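Local coordinates for protein 6-carboxyhexanoate--coa ligase (Bacillus subtilis, PDB 5FLG) that belongs to the 6-carboxyhexanoate--CoA ligase (pimeloyl-CoA synthase) family and binds phosphoaminophosphonic acid-adenylate ester, magnesium and pimelic acid in one cleft, at residues 53-58 against 197-202. Numbering follows the deposited sequence.
Sequences SHSRGK and DPDYIT. With MG (magnesium ion), chain F; ANP (phosphoaminophosphonic acid-adenylate ester), chain D; PML (pimelic acid), chain C.
His54 and Asp197 meet at the γ-phosphate end of phosphoaminophosphonic acid-adenylate ester, where the imidazole edge touches the carboxylate. CE1 of His54 lies 3.1 Å from Asp197 OD1, with the ring and carboxylate planes nearly perpendicular at 82°. Both residues converge on one oxygen of this ligand, its O2G: His54 NE2 donates an almost straight hydrogen bond to O2G (2.8 Å), while Asp197 OD1 binds the magnesium ion at 2.2 Å, and O2G is a second ligand of the same ion. Aspartate suits this place because one oxygen can ligate the metal while the other, OD2, forms a salt bridge with Arg171. Asp196, O1A of phosphoaminophosphonic acid-adenylate ester and a water also bind the ion.

Imidazole is equally apt, since its two nitrogens do different work. With CG anti to the backbone N (chi1 -155°), NE2 faces the phosphate and ND1 of His54 accepts the backbone N-H of Arg56 at 3.0 Å, in the ring plane. Held at both nitrogens, the ring is largely fixed in rotation; the Arg56 N-H bond lies inside the type I turn from His54 to Gly57.

Farther out, the small hydroxyl of Ser55 donates to Asp199 OD1 (OG to OD1 2.9 Å), approaching from above the carboxylate plane. Ser55 OG also packs 3.3 Å from Pro198 CD; proline's fixed phi fits the second position of the type I turn from Asp197 to Tyr200. Arg56 CG lies 3.9 Å from Pro198 CD, while the guanidinium bonds to the carbonyls of Asp196 and His27.

The contact thus joins two loops that both contribute residues to the ligand sites: one leads from helix 40-52 to strand 61-68 of the three-stranded antiparallel sheet, the other connects strands 188-194 and 203-207, antiparallel neighbours in the mixed sheet.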
ATOM      1  N   SER A  53       2.002  16.525  -1.223  1.00 39.74           N
ATOM      2  CA  SER A  53       1.980  17.953  -1.439  1.00 42.15           C
ATOM      3  C   SER A  53       0.538  18.452  -1.437  1.00 39.83           C
ATOM      4  O   SER A  53       0.187  19.331  -2.198  1.00 48.12           O
ATOM      5  CB  SER A  53       2.628  18.261  -2.790  1.00 41.01           C
ATOM      6  OG  SER A  53       1.870  17.644  -3.819  1.00 53.34           O
ATOM      7  N   HIS A  54      -0.333  17.839  -0.651  1.00 36.84           N
ATOM      8  CA  HIS A  54      -1.745  18.154  -0.760  1.00 36.24           C
ATOM      9  C   HIS A  54      -2.082  19.408   0.049  1.00 37.80           C
ATOM     10  O   HIS A  54      -1.637  19.560   1.176  1.00 33.97           O
ATOM     11  CB  HIS A  54      -2.605  16.979  -0.315  1.00 34.32           C
ATOM     12  CG  HIS A  54      -3.966  16.974  -0.928  1.00 35.19           C
ATOM     13  ND1 HIS A  54      -4.902  17.942  -0.639  1.00 38.02           N
ATOM     14  CD2 HIS A  54      -4.466  16.275  -1.971  1.00 34.27           C
ATOM     15  CE1 HIS A  54      -5.977  17.742  -1.379  1.00 39.38           C
ATOM     16  NE2 HIS A  54      -5.722  16.759  -2.222  1.00 35.72           N
ATOM     17  N   SER A  55      -2.965  20.239  -0.496  1.00 35.76           N
ATOM     18  CA  SER A  55      -3.438  21.439   0.183  1.00 37.36           C
ATOM     19  C   SER A  55      -4.278  21.142   1.434  1.00 41.73           C
ATOM     20  O   SER A  55      -4.538  22.038   2.220  1.00 42.71           O
ATOM     21  CB  SER A  55      -4.282  22.267  -0.789  1.00 41.96           C
ATOM     22  OG  SER A  55      -5.507  21.593  -1.130  1.00 48.19           O
ATOM     23  N   ARG A  56      -4.783  19.919   1.586  1.00 38.02           N
ATOM     24  CA  ARG A  56      -5.510  19.578   2.792  1.00 38.27           C
ATOM     25  C   ARG A  56      -4.533  19.230   3.940  1.00 40.25           C
ATOM     26  O   ARG A  56      -4.953  18.948   5.051  1.00 45.69           O
ATOM     27  CB  ARG A  56      -6.496  18.430   2.529  1.00 36.70           C
ATOM     28  CG  ARG A  56      -7.688  18.851   1.674  1.00 37.41           C
ATOM     29  CD  ARG A  56      -8.549  17.693   1.188  1.00 33.68           C
ATOM     30  NE  ARG A  56      -9.061  16.855   2.263  1.00 30.03           N
ATOM     31  CZ  ARG A  56     -10.188  17.078   2.930  1.00 33.59           C
ATOM     32  NH1 ARG A  56     -10.910  18.162   2.686  1.00 35.49           N
ATOM     33  NH2 ARG A  56     -10.530  16.276   3.931  1.00 31.49           N
ATOM     34  N   GLY A  57      -3.232  19.260   3.666  1.00 42.30           N
ATOM     35  CA  GLY A  57      -2.214  19.071   4.696  1.00 41.06           C
ATOM     36  C   GLY A  57      -1.296  17.876   4.440  1.00 46.22           C
ATOM     37  O   GLY A  57      -1.473  17.109   3.482  1.00 40.84           O
ATOM     38  N   LYS A  58      -0.382  17.650   5.373  1.00 44.03           N
ATOM     39  CA  LYS A  58       0.650  16.617   5.246  1.00 47.35           C
ATOM     40  C   LYS A  58       0.166  15.320   5.913  1.00 42.11           C
ATOM     41  O   LYS A  58      -0.285  15.334   7.051  1.00 42.52           O
ATOM     42  CB  LYS A  58       1.940  17.113   5.911  1.00 50.62           C
ATOM     43  CG  LYS A  58       2.848  16.016   6.430  1.00 61.05           C
ATOM     44  CD  LYS A  58       3.923  16.557   7.365  1.00 65.45           C
ATOM     45  CE  LYS A  58       4.374  15.490   8.357  1.00 66.46           C
ATOM     46  NZ  LYS A  58       5.632  15.896   9.043  1.00 67.86           N
ATOM     47  N   ASP A 197     -10.885  20.176  -1.792  1.00 26.78           N
ATOM     48  CA  ASP A 197      -9.644  20.998  -1.643  1.00 33.37           C
ATOM     49  C   ASP A 197      -9.980  22.477  -1.319  1.00 36.94           C
ATOM     50  O   ASP A 197     -10.822  23.079  -1.978  1.00 33.48           O
ATOM     51  CB  ASP A 197      -8.839  20.978  -2.933  1.00 33.65           C
ATOM     52  CG  ASP A 197      -8.394  19.571  -3.364  1.00 39.77           C
ATOM     53  OD1 ASP A 197      -8.631  18.551  -2.664  1.00 41.39           O
ATOM     54  OD2 ASP A 197      -7.868  19.480  -4.493  1.00 48.29           O
ATOM     55  N   PRO A 198      -9.192  23.125  -0.435  1.00 41.90           N
ATOM     56  CA  PRO A 198      -9.511  24.513  -0.107  1.00 39.19           C
ATOM     57  C   PRO A 198      -9.205  25.479  -1.247  1.00 34.96           C
ATOM     58  O   PRO A 198      -9.693  26.600  -1.263  1.00 37.21           O
ATOM     59  CB  PRO A 198      -8.634  24.799   1.125  1.00 37.56           C
ATOM     60  CG  PRO A 198      -7.537  23.799   1.055  1.00 42.24           C
ATOM     61  CD  PRO A 198      -8.169  22.564   0.468  1.00 39.32           C
ATOM     62  N   ASP A 199      -8.486  25.024  -2.248  1.00 35.61           N
ATOM     63  CA  ASP A 199      -7.913  25.954  -3.216  1.00 39.10           C
ATOM     64  C   ASP A 199      -8.415  25.613  -4.611  1.00 40.52           C
ATOM     65  O   ASP A 199      -7.833  26.054  -5.598  1.00 37.17           O
ATOM     66  CB  ASP A 199      -6.394  25.890  -3.180  1.00 42.04           C
ATOM     67  CG  ASP A 199      -5.874  24.457  -3.259  1.00 49.87           C
ATOM     68  OD1 ASP A 199      -6.652  23.471  -3.054  1.00 50.10           O
ATOM     69  OD2 ASP A 199      -4.687  24.316  -3.583  1.00 49.75           O
ATOM     70  N   TYR A 200      -9.574  24.953  -4.689  1.00 32.93           N
ATOM     71  CA  TYR A 200     -10.178  24.671  -5.998  1.00 33.57           C
ATOM     72  C   TYR A 200     -11.695  24.623  -5.930  1.00 34.38           C
ATOM     73  O   TYR A 200     -12.270  23.795  -5.198  1.00 32.74           O
ATOM     74  CB  TYR A 200      -9.638  23.357  -6.520  1.00 33.70           C
ATOM     75  CG  TYR A 200      -9.842  23.182  -7.991  1.00 37.13           C
ATOM     76  CD1 TYR A 200      -8.998  23.805  -8.909  1.00 33.54           C
ATOM     77  CD2 TYR A 200     -10.943  22.466  -8.479  1.00 34.60           C
ATOM     78  CE1 TYR A 200      -9.177  23.641 -10.272  1.00 32.36           C
ATOM     79  CE2 TYR A 200     -11.181  22.368  -9.839  1.00 34.97           C
ATOM     80  CZ  TYR A 200     -10.305  22.949 -10.732  1.00 35.34           C
ATOM     81  OH  TYR A 200     -10.491  22.757 -12.075  1.00 33.93           O
ATOM     82  N   ILE A 201     -12.337  25.592  -6.584  1.00 32.63           N
ATOM     83  CA  ILE A 201     -13.768  25.831  -6.393  1.00 35.76           C
ATOM     84  C   ILE A 201     -14.642  25.423  -7.578  1.00 34.52           C
ATOM     85  O   ILE A 201     -15.873  25.514  -7.518  1.00 34.51           O
ATOM     86  CB  ILE A 201     -14.036  27.293  -6.050  1.00 37.55           C
ATOM     87  CG1 ILE A 201     -13.670  28.197  -7.227  1.00 39.82           C
ATOM     88  CG2 ILE A 201     -13.241  27.694  -4.824  1.00 39.34           C
ATOM     89  CD1 ILE A 201     -14.225  29.598  -7.091  1.00 42.74           C
ATOM     90  N   THR A 202     -14.005  24.990  -8.659  1.00 38.35           N
ATOM     91  CA  THR A 202     -14.737  24.424  -9.798  1.00 33.88           C
ATOM     92  C   THR A 202     -15.233  23.033  -9.524  1.00 31.87           C
ATOM     93  O   THR A 202     -14.588  22.264  -8.803  1.00 30.88           O
ATOM     94  CB  THR A 202     -13.882  24.385 -11.044  1.00 32.84           C
ATOM     95  OG1 THR A 202     -13.445  25.710 -11.343  1.00 39.44           O
ATOM     96  CG2 THR A 202     -14.653  23.841 -12.219  1.00 37.72           C
TER
HETATM   97 MG    MG F 704      -9.505  16.501  -2.820  1.00 45.34          MG
HETATM   98  PG  ANP D 702      -7.219  14.390  -4.316  1.00 34.61           P
HETATM   99  O1G ANP D 702      -5.798  14.097  -3.920  1.00 32.91           O
HETATM  100  O2G ANP D 702      -7.633  15.794  -3.973  1.00 36.24           O
HETATM  101  O3G ANP D 702      -7.591  14.039  -5.720  1.00 29.62           O
HETATM  102  PB  ANP D 702      -9.676  12.818  -3.749  1.00 29.51           P
HETATM  103  O1B ANP D 702      -9.573  12.234  -5.113  1.00 25.35           O
HETATM  104  O2B ANP D 702     -10.122  12.056  -2.557  1.00 29.38           O
HETATM  105  N3B ANP D 702      -8.104  13.361  -3.277  1.00 27.99           N
HETATM  106  PA  ANP D 702     -11.010  14.967  -5.120  1.00 34.05           P
HETATM  107  O1A ANP D 702     -11.034  16.407  -4.887  1.00 28.96           O
HETATM  108  O2A ANP D 702     -10.361  14.346  -6.324  1.00 32.00           O
HETATM  109  O3A ANP D 702     -10.552  14.178  -3.795  1.00 31.40           O
HETATM  110  O5' ANP D 702     -12.605  14.540  -5.128  1.00 27.61           O
HETATM  111  C5' ANP D 702     -13.535  15.246  -4.357  1.00 29.63           C
HETATM  112  C4' ANP D 702     -14.446  14.256  -3.626  1.00 29.70           C
HETATM  113  O4' ANP D 702     -15.050  13.386  -4.592  1.00 29.85           O
HETATM  114  C3' ANP D 702     -13.673  13.372  -2.660  1.00 29.55           C
HETATM  115  O3' ANP D 702     -13.655  13.921  -1.348  1.00 33.47           O
HETATM  116  C2' ANP D 702     -14.479  12.106  -2.657  1.00 30.57           C
HETATM  117  O2' ANP D 702     -15.612  12.288  -1.806  1.00 26.08           O
HETATM  118  C1' ANP D 702     -14.950  12.050  -4.083  1.00 30.02           C
HETATM  119  N9  ANP D 702     -14.023  11.213  -4.852  1.00 32.14           N
HETATM  120  C8  ANP D 702     -12.750  11.526  -5.285  1.00 37.16           C
HETATM  121  N7  ANP D 702     -12.254  10.515  -6.036  1.00 34.41           N
HETATM  122  C5  ANP D 702     -13.203   9.530  -6.048  1.00 27.81           C
HETATM  123  C6  ANP D 702     -13.342   8.172  -6.601  1.00 31.13           C
HETATM  124  N6  ANP D 702     -12.363   7.590  -7.298  1.00 35.14           N
HETATM  125  N1  ANP D 702     -14.498   7.502  -6.398  1.00 27.74           N
HETATM  126  C2  ANP D 702     -15.490   8.034  -5.676  1.00 26.06           C
HETATM  127  N3  ANP D 702     -15.489   9.286  -5.189  1.00 27.49           N
HETATM  128  C4  ANP D 702     -14.342  10.004  -5.256  1.00 28.03           C
HETATM  129  C1  PML C 701     -12.904  20.259 -13.301  1.00 47.65           C
HETATM  130  O11 PML C 701     -13.514  19.974 -14.383  1.00 33.44           O
HETATM  131  O12 PML C 701     -12.084  21.243 -13.256  1.00 38.63           O
HETATM  132  C2  PML C 701     -13.490  19.665 -12.007  1.00 40.91           C
HETATM  133  C3  PML C 701     -12.549  18.881 -11.106  1.00 43.59           C
HETATM  134  C4  PML C 701     -12.904  18.975  -9.611  1.00 36.86           C
HETATM  135  C5  PML C 701     -13.005  17.642  -8.893  1.00 47.91           C
HETATM  136  C6  PML C 701     -12.231  17.567  -7.580  1.00 46.34           C
HETATM  137  C7  PML C 701     -10.733  17.812  -7.777  1.00 53.70           C
HETATM  138  O71 PML C 701     -10.089  17.056  -8.543  1.00 55.69           O
HETATM  139  O72 PML C 701     -10.158  18.686  -7.080  1.00 48.81           O
HETATM  140  O   HOH W   1      -8.862  14.928  -0.976  1.00 36.55           O